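Local coordinates for protein superoxide reductase (Giardia intestinalis, PDB 4D7P) that probably reduces superoxide to hydrogen peroxide at a single iron centre, at residues A[55-59]-A[60-64]. Residues are numbered along the deposited sequence; the frame is centred on the assembly and turned at random.
Sequences GITKE and GNVTL
Gly55 and Leu64 pair in the antiparallel beta hairpin that joins strands 48-57 and 63-71, whose turn lies at the surface of the subunit. They form a hydrogen-bonded pair: Gly55 N reaches Leu64 O at 2.8 Å, and Leu64 N returns a bond to Gly55 O. Nearer the turn, Thr57 N donates to Val62 O, almost straight (162°) and in the carbonyl plane; the same oxygen receives a CA-H...O contact from Ile56. Thr57 also works through its side chain. With chi1 at 70°, OG1 sits between its own backbone N and carbonyl carbon, where it accepts Val62 N at 2.8 Å; threonine's short side chain brings the hydroxyl oxygen to this N-H at the mouth of the turn, while CG2 lies loosely against Val62, 4.0 Å from its CB. Around the bend, Glu59 centres an inverse gamma turn with a weak Gly60 N to Lys58 O bond. Gly60 has phi 122°, at which a beta carbon would jam against Glu59 O, so glycine is the fitting residue. Ile56 and Thr63, a non-hydrogen-bonded pair, lie side by side on one face of the sheet, and Ile56 CD1 rests 3.4 Å from Thr63 OG1 and 3.6 Å from Thr63 CG2. Beside them Asn61 OD1 lies near Ile56 CG2 and takes a hydrogen bond from Lys91. Strand 90-99 flanks strand 48-57, bonding to Ile56 through the backbones of Lys91 and Gly92; 63-71 is the sheet's outermost strand within the chain, and Val62 packs on Asn100 and Leu64 on Tyr98 of a second subunit.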
ATOM      1  N   GLY A  55      -6.136  11.129  10.843  1.00 25.76           N
ATOM      2  CA  GLY A  55      -6.348  12.017  11.980  1.00 35.36           C
ATOM      3  C   GLY A  55      -6.382  13.491  11.587  1.00 35.18           C
ATOM      4  O   GLY A  55      -5.508  13.967  10.864  1.00 40.95           O
ATOM      5  N   ILE A  56      -7.385  14.224  12.059  1.00 30.90           N
ATOM      6  CA  ILE A  56      -7.424  15.669  11.850  1.00 38.94           C
ATOM      7  C   ILE A  56      -6.717  16.364  13.012  1.00 45.87           C
ATOM      8  O   ILE A  56      -7.154  16.269  14.165  1.00 41.75           O
ATOM      9  CB  ILE A  56      -8.845  16.202  11.741  1.00 40.34           C
ATOM     10  CG1 ILE A  56      -9.685  15.289  10.851  1.00 43.48           C
ATOM     11  CG2 ILE A  56      -8.832  17.612  11.194  1.00 43.34           C
ATOM     12  CD1 ILE A  56      -9.127  15.094   9.493  1.00 45.25           C
ATOM     13  N   THR A  57      -5.625  17.061  12.707  1.00 46.16           N
ATOM     14  CA  THR A  57      -4.777  17.636  13.744  1.00 48.65           C
ATOM     15  C   THR A  57      -5.384  18.886  14.371  1.00 53.47           C
ATOM     16  O   THR A  57      -6.023  19.689  13.689  1.00 59.96           O
ATOM     17  CB  THR A  57      -3.390  17.997  13.192  1.00 45.96           C
ATOM     18  OG1 THR A  57      -3.507  19.121  12.308  1.00 47.86           O
ATOM     19  CG2 THR A  57      -2.794  16.816  12.438  1.00 44.67           C
ATOM     20  N   LYS A  58      -5.176  19.041  15.676  1.00 54.54           N
ATOM     21  CA  LYS A  58      -5.520  20.278  16.372  1.00 58.48           C
ATOM     22  C   LYS A  58      -4.616  21.408  15.887  1.00 67.39           C
ATOM     23  O   LYS A  58      -5.086  22.418  15.355  1.00 65.26           O
ATOM     24  CB  LYS A  58      -5.388  20.097  17.884  1.00 52.70           C
ATOM     25  CG  LYS A  58      -6.498  19.259  18.503  1.00 53.34           C
ATOM     26  CD  LYS A  58      -6.094  18.704  19.860  1.00 54.54           C
ATOM     27  CE  LYS A  58      -7.317  18.326  20.679  1.00 55.79           C
ATOM     28  NZ  LYS A  58      -6.982  17.433  21.819  1.00 57.60           N
ATOM     29  N   GLU A  59      -3.312  21.218  16.072  1.00 73.93           N
ATOM     30  CA  GLU A  59      -2.308  22.173  15.619  1.00 75.31           C
ATOM     31  C   GLU A  59      -2.197  22.144  14.097  1.00 63.69           C
ATOM     32  O   GLU A  59      -1.365  21.426  13.544  1.00 68.21           O
ATOM     33  CB  GLU A  59      -0.948  21.864  16.269  1.00 83.41           C
ATOM     34  CG  GLU A  59       0.185  22.837  15.928  1.00 90.41           C
ATOM     35  CD  GLU A  59       1.506  22.463  16.597  1.00 95.72           C
ATOM     36  OE1 GLU A  59       1.991  21.330  16.382  1.00 91.75           O
ATOM     37  OE2 GLU A  59       2.062  23.307  17.335  1.00 98.98           O
ATOM     38  N   GLY A  60      -3.059  22.893  13.416  1.00 55.43           N
ATOM     39  CA  GLY A  60      -2.919  23.054  11.982  1.00 55.03           C
ATOM     40  C   GLY A  60      -4.087  22.637  11.111  1.00 53.30           C
ATOM     41  O   GLY A  60      -4.091  22.919   9.914  1.00 53.31           O
ATOM     42  N   ASN A  61      -5.074  21.972  11.701  1.00 53.18           N
ATOM     43  CA  ASN A  61      -6.223  21.465  10.947  1.00 55.91           C
ATOM     44  C   ASN A  61      -5.829  20.608   9.742  1.00 53.39           C
ATOM     45  O   ASN A  61      -6.455  20.669   8.678  1.00 57.61           O
ATOM     46  CB  ASN A  61      -7.104  22.615  10.474  1.00 57.53           C
ATOM     47  CG  ASN A  61      -8.450  22.138   9.995  1.00 63.96           C
ATOM     48  OD1 ASN A  61      -9.102  21.333  10.658  1.00 64.28           O
ATOM     49  ND2 ASN A  61      -8.857  22.592   8.817  1.00 64.78           N
ATOM     50  N   VAL A  62      -4.787  19.807   9.906  1.00 47.49           N
ATOM     51  CA  VAL A  62      -4.318  18.959   8.814  1.00 46.59           C
ATOM     52  C   VAL A  62      -5.074  17.640   8.812  1.00 47.64           C
ATOM     53  O   VAL A  62      -5.397  17.114   9.864  1.00 42.82           O
ATOM     54  CB  VAL A  62      -2.799  18.711   8.932  1.00 42.21           C
ATOM     55  CG1 VAL A  62      -2.286  17.783   7.823  1.00 41.96           C
ATOM     56  CG2 VAL A  62      -2.050  20.053   8.922  1.00 41.32           C
ATOM     57  N   THR A  63      -5.377  17.124   7.627  1.00 34.79           N
ATOM     58  CA  THR A  63      -5.964  15.792   7.503  1.00 38.75           C
ATOM     59  C   THR A  63      -4.850  14.776   7.236  1.00 37.44           C
ATOM     60  O   THR A  63      -4.453  14.545   6.094  1.00 34.39           O
ATOM     61  CB  THR A  63      -7.019  15.748   6.389  1.00 37.64           C
ATOM     62  OG1 THR A  63      -8.070  16.671   6.700  1.00 42.59           O
ATOM     63  CG2 THR A  63      -7.611  14.359   6.265  1.00 34.13           C
ATOM     64  N   LEU A  64      -4.326  14.201   8.310  1.00 27.71           N
ATOM     65  CA  LEU A  64      -3.102  13.413   8.249  1.00 30.98           C
ATOM     66  C   LEU A  64      -3.383  11.904   8.137  1.00 34.38           C
ATOM     67  O   LEU A  64      -4.017  11.327   9.017  1.00 34.34           O
ATOM     68  CB  LEU A  64      -2.268  13.705   9.496  1.00 27.68           C
ATOM     69  CG  LEU A  64      -0.889  13.080   9.670  1.00 35.69           C
ATOM     70  CD1 LEU A  64       0.087  13.606   8.612  1.00 39.93           C
ATOM     71  CD2 LEU A  64      -0.374  13.367  11.075  1.00 32.21           C
TER